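Local coordinates for carbohydrate oxidase (Microdochium nivale, PDB 3RJA), which oxidises the C1 hydroxyl of mono-, oligo- and polysaccharides to the corresponding lactones, using FAD and reducing molecular oxygen to hydrogen peroxide, at residues N336-S345 / F405-A416. Sequence-based numbering, arbitrary orientation.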
# COMPACT_ATOMS: atom_id res chain seq x y z
N ASN A 336 -3.45 25.51 7.01
CA ASN A 336 -4.68 24.88 7.49
C ASN A 336 -4.33 23.57 8.17
O ASN A 336 -4.90 23.24 9.20
CB ASN A 336 -5.66 24.61 6.32
CG ASN A 336 -6.14 25.87 5.65
OD1 ASN A 336 -5.98 26.96 6.20
ND2 ASN A 336 -6.73 25.74 4.45
N PHE A 337 -3.38 22.83 7.60
CA PHE A 337 -2.96 21.55 8.17
C PHE A 337 -2.47 21.73 9.62
O PHE A 337 -2.89 21.02 10.52
CB PHE A 337 -1.87 20.90 7.31
CG PHE A 337 -1.34 19.61 7.88
CD1 PHE A 337 -0.29 19.60 8.79
CD2 PHE A 337 -1.88 18.40 7.48
CE1 PHE A 337 0.22 18.41 9.32
CE2 PHE A 337 -1.38 17.20 8.01
CZ PHE A 337 -0.33 17.21 8.92
N VAL A 338 -1.57 22.69 9.81
CA VAL A 338 -0.97 22.98 11.12
C VAL A 338 -1.98 23.57 12.13
O VAL A 338 -1.91 23.25 13.32
CB VAL A 338 0.30 23.85 10.95
CG1 VAL A 338 0.82 24.35 12.30
CG2 VAL A 338 1.41 23.02 10.22
N ASP A 339 -2.92 24.41 11.65
CA ASP A 339 -4.02 24.92 12.50
C ASP A 339 -4.80 23.75 13.14
O ASP A 339 -4.97 23.70 14.37
CB ASP A 339 -4.96 25.82 11.68
CG ASP A 339 -4.44 27.27 11.54
OD1 ASP A 339 -3.50 27.68 12.25
OD2 ASP A 339 -4.98 28.00 10.70
N TYR A 340 -5.22 22.79 12.30
CA TYR A 340 -5.95 21.60 12.73
C TYR A 340 -5.10 20.72 13.63
O TYR A 340 -5.55 20.24 14.65
CB TYR A 340 -6.38 20.82 11.48
CG TYR A 340 -7.56 19.88 11.68
CD1 TYR A 340 -7.36 18.56 12.09
CD2 TYR A 340 -8.86 20.32 11.44
CE1 TYR A 340 -8.46 17.69 12.27
CE2 TYR A 340 -9.95 19.47 11.58
CZ TYR A 340 -9.74 18.15 12.00
OH TYR A 340 -10.82 17.32 12.16
N TYR A 341 -3.84 20.52 13.23
CA TYR A 341 -2.87 19.74 14.01
C TYR A 341 -2.93 20.18 15.49
O TYR A 341 -3.11 19.34 16.39
CB TYR A 341 -1.48 20.04 13.45
CG TYR A 341 -0.33 19.16 13.87
CD1 TYR A 341 -0.45 18.19 14.90
CD2 TYR A 341 0.91 19.31 13.23
CE1 TYR A 341 0.65 17.39 15.26
CE2 TYR A 341 1.99 18.53 13.60
CZ TYR A 341 1.88 17.58 14.60
OH TYR A 341 2.98 16.80 14.88
N PHE A 342 -2.78 21.49 15.70
CA PHE A 342 -2.65 22.05 17.07
C PHE A 342 -3.99 22.31 17.77
O PHE A 342 -4.09 22.04 18.96
CB PHE A 342 -1.73 23.28 17.11
CG PHE A 342 -0.27 22.93 17.03
CD1 PHE A 342 0.34 22.69 15.79
CD2 PHE A 342 0.49 22.79 18.19
CE1 PHE A 342 1.69 22.32 15.71
CE2 PHE A 342 1.86 22.43 18.11
CZ PHE A 342 2.45 22.20 16.87
N ASP A 343 -4.98 22.82 17.04
CA ASP A 343 -6.27 23.16 17.64
C ASP A 343 -7.25 21.97 17.77
O ASP A 343 -8.12 21.98 18.65
CB ASP A 343 -6.96 24.30 16.88
CG ASP A 343 -6.06 25.53 16.75
OD1 ASP A 343 -5.10 25.68 17.54
OD2 ASP A 343 -6.30 26.34 15.83
N VAL A 344 -7.11 20.97 16.90
CA VAL A 344 -7.97 19.75 16.95
C VAL A 344 -7.18 18.48 17.31
O VAL A 344 -7.32 17.92 18.41
CB VAL A 344 -8.80 19.57 15.65
CG1 VAL A 344 -9.73 18.36 15.78
CG2 VAL A 344 -9.63 20.86 15.32
N SER A 345 -6.32 18.05 16.39
CA SER A 345 -5.64 16.75 16.53
C SER A 345 -4.96 16.51 17.86
O SER A 345 -5.15 15.45 18.47
CB SER A 345 -4.68 16.49 15.35
OG SER A 345 -5.30 16.86 14.14
N PHE A 405 -13.09 13.62 12.49
CA PHE A 405 -11.71 13.93 12.87
C PHE A 405 -10.78 13.85 11.64
O PHE A 405 -10.23 14.89 11.21
CB PHE A 405 -11.23 13.03 14.03
CG PHE A 405 -9.74 13.12 14.30
CD1 PHE A 405 -9.08 14.35 14.35
CD2 PHE A 405 -9.00 11.96 14.53
CE1 PHE A 405 -7.68 14.42 14.57
CE2 PHE A 405 -7.64 12.03 14.77
CZ PHE A 405 -6.97 13.26 14.78
N LEU A 406 -10.61 12.65 11.04
CA LEU A 406 -9.76 12.59 9.84
C LEU A 406 -10.37 13.35 8.66
O LEU A 406 -9.64 14.00 7.91
CB LEU A 406 -9.37 11.15 9.46
CG LEU A 406 -8.55 10.35 10.49
CD1 LEU A 406 -7.96 9.09 9.85
CD2 LEU A 406 -7.45 11.17 11.12
N ASP A 407 -11.69 13.32 8.50
CA ASP A 407 -12.33 14.06 7.41
C ASP A 407 -11.95 15.54 7.46
O ASP A 407 -11.66 16.16 6.43
CB ASP A 407 -13.87 13.94 7.49
CG ASP A 407 -14.40 12.59 7.02
OD1 ASP A 407 -13.61 11.74 6.50
OD2 ASP A 407 -15.64 12.39 7.14
N GLY A 408 -11.97 16.11 8.67
CA GLY A 408 -11.67 17.53 8.84
C GLY A 408 -10.21 17.85 8.55
O GLY A 408 -9.90 18.88 7.97
N TRP A 409 -9.30 16.96 8.94
CA TRP A 409 -7.89 17.20 8.67
C TRP A 409 -7.62 17.20 7.17
O TRP A 409 -6.90 18.05 6.67
CB TRP A 409 -7.00 16.17 9.37
CG TRP A 409 -5.68 16.73 9.88
CD1 TRP A 409 -5.05 17.91 9.50
CD2 TRP A 409 -4.83 16.11 10.82
NE1 TRP A 409 -3.87 18.05 10.18
CE2 TRP A 409 -3.71 16.96 11.00
CE3 TRP A 409 -4.90 14.92 11.57
CZ2 TRP A 409 -2.69 16.65 11.88
CZ3 TRP A 409 -3.88 14.61 12.42
CH2 TRP A 409 -2.79 15.48 12.58
N VAL A 410 -8.21 16.24 6.45
CA VAL A 410 -8.02 16.11 5.02
C VAL A 410 -8.66 17.32 4.32
O VAL A 410 -8.09 17.89 3.39
CB VAL A 410 -8.62 14.78 4.49
CG1 VAL A 410 -8.87 14.83 2.98
CG2 VAL A 410 -7.71 13.59 4.86
N ASN A 411 -9.85 17.71 4.79
CA ASN A 411 -10.55 18.86 4.25
C ASN A 411 -9.73 20.14 4.47
O ASN A 411 -9.69 21.02 3.60
CB ASN A 411 -11.95 18.99 4.87
CG ASN A 411 -12.56 20.37 4.65
OD1 ASN A 411 -13.08 20.66 3.57
ND2 ASN A 411 -12.50 21.23 5.68
N SER A 412 -9.05 20.21 5.62
CA SER A 412 -8.18 21.36 5.90
C SER A 412 -7.17 21.58 4.77
O SER A 412 -6.89 22.73 4.44
CB SER A 412 -7.48 21.25 7.27
OG SER A 412 -6.25 20.56 7.18
N VAL A 413 -6.66 20.50 4.17
CA VAL A 413 -5.71 20.62 3.06
C VAL A 413 -6.41 20.84 1.72
O VAL A 413 -6.01 21.72 0.95
CB VAL A 413 -4.72 19.39 2.98
CG1 VAL A 413 -3.84 19.44 1.73
CG2 VAL A 413 -3.86 19.30 4.20
N THR A 414 -7.46 20.06 1.44
CA THR A 414 -8.06 20.07 0.09
C THR A 414 -8.80 21.35 -0.23
O THR A 414 -8.81 21.79 -1.40
CB THR A 414 -8.96 18.83 -0.21
OG1 THR A 414 -10.07 18.77 0.69
CG2 THR A 414 -8.15 17.52 -0.12
N LYS A 415 -9.42 21.95 0.80
CA LYS A 415 -10.09 23.21 0.59
C LYS A 415 -9.09 24.26 0.08
O LYS A 415 -9.49 25.19 -0.60
CB LYS A 415 -10.84 23.67 1.84
CG LYS A 415 -9.96 24.27 2.96
CD LYS A 415 -10.81 24.64 4.16
CE LYS A 415 -10.01 25.51 5.12
NZ LYS A 415 -10.63 25.67 6.47
N ALA A 416 -7.79 24.07 0.35
CA ALA A 416 -6.78 25.07 -0.05
C ALA A 416 -6.18 24.84 -1.44
O ALA A 416 -5.31 25.61 -1.89
CB ALA A 416 -5.69 25.15 0.97
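The stretches 336-345 and 405-414 of two helices run antiparallel at 155° with their axes 8.4 Å apart at closest approach; N336 pairs with S412, Y340 with W409 and S345 with F405. Each helix drives one large knob into the other: Y340 sits among F405, G408, W409 and S412, and W409 among F337, Y340, Y341 and S345. F337, Y340, Y341 and W409 thus form an aromatic cluster. The W409 five-membered ring makes offset stacks with F337 (planes at 27°) and Y340, whose CD1 lies 3.3 Å from W409 CG; Y341 meets the indole obliquely. On the same indole face as Y340, S345 sets OG over the six-membered ring and makes a CH-pi contact through CB. W409 NE1 also donates to F337 O (3.1 Å), tilted from the plane of a carbonyl that already accepts Y341 N. One residue therefore supplies W409 with both a ring to stack on and an acceptor. A chi1 of -158° swings Y340 CG away from its backbone N and carries the phenol across to the other helix. There W409 N is over one ring face, and Y340 OH comes to 2.7 Å from F405 O, at most a weak hydrogen bond. G408 has no side chain where the hydroxyl lodges, and its CA lies 3.4 Å from Y340 OH. Near the other end, N336 ND2 donates to S412 O at 3.0 Å, with the acceptor close to its amide plane. S412 OG turns back to its own helix, bonding W409 O at 2.6 Å. Both helices pack on an antiparallel sheet whose strands carry R248, Q356 and Y389 of the sugar-analogue pocket, fitting the substrate-binding domain of this oxidase family: W409 and F405 meet W353 edge-to-face, L406 and V410 rest on strand 384-392, Y341 OH hydrogen-bonds D251 and Y355, and V338 and F342 lean on helix 223-239.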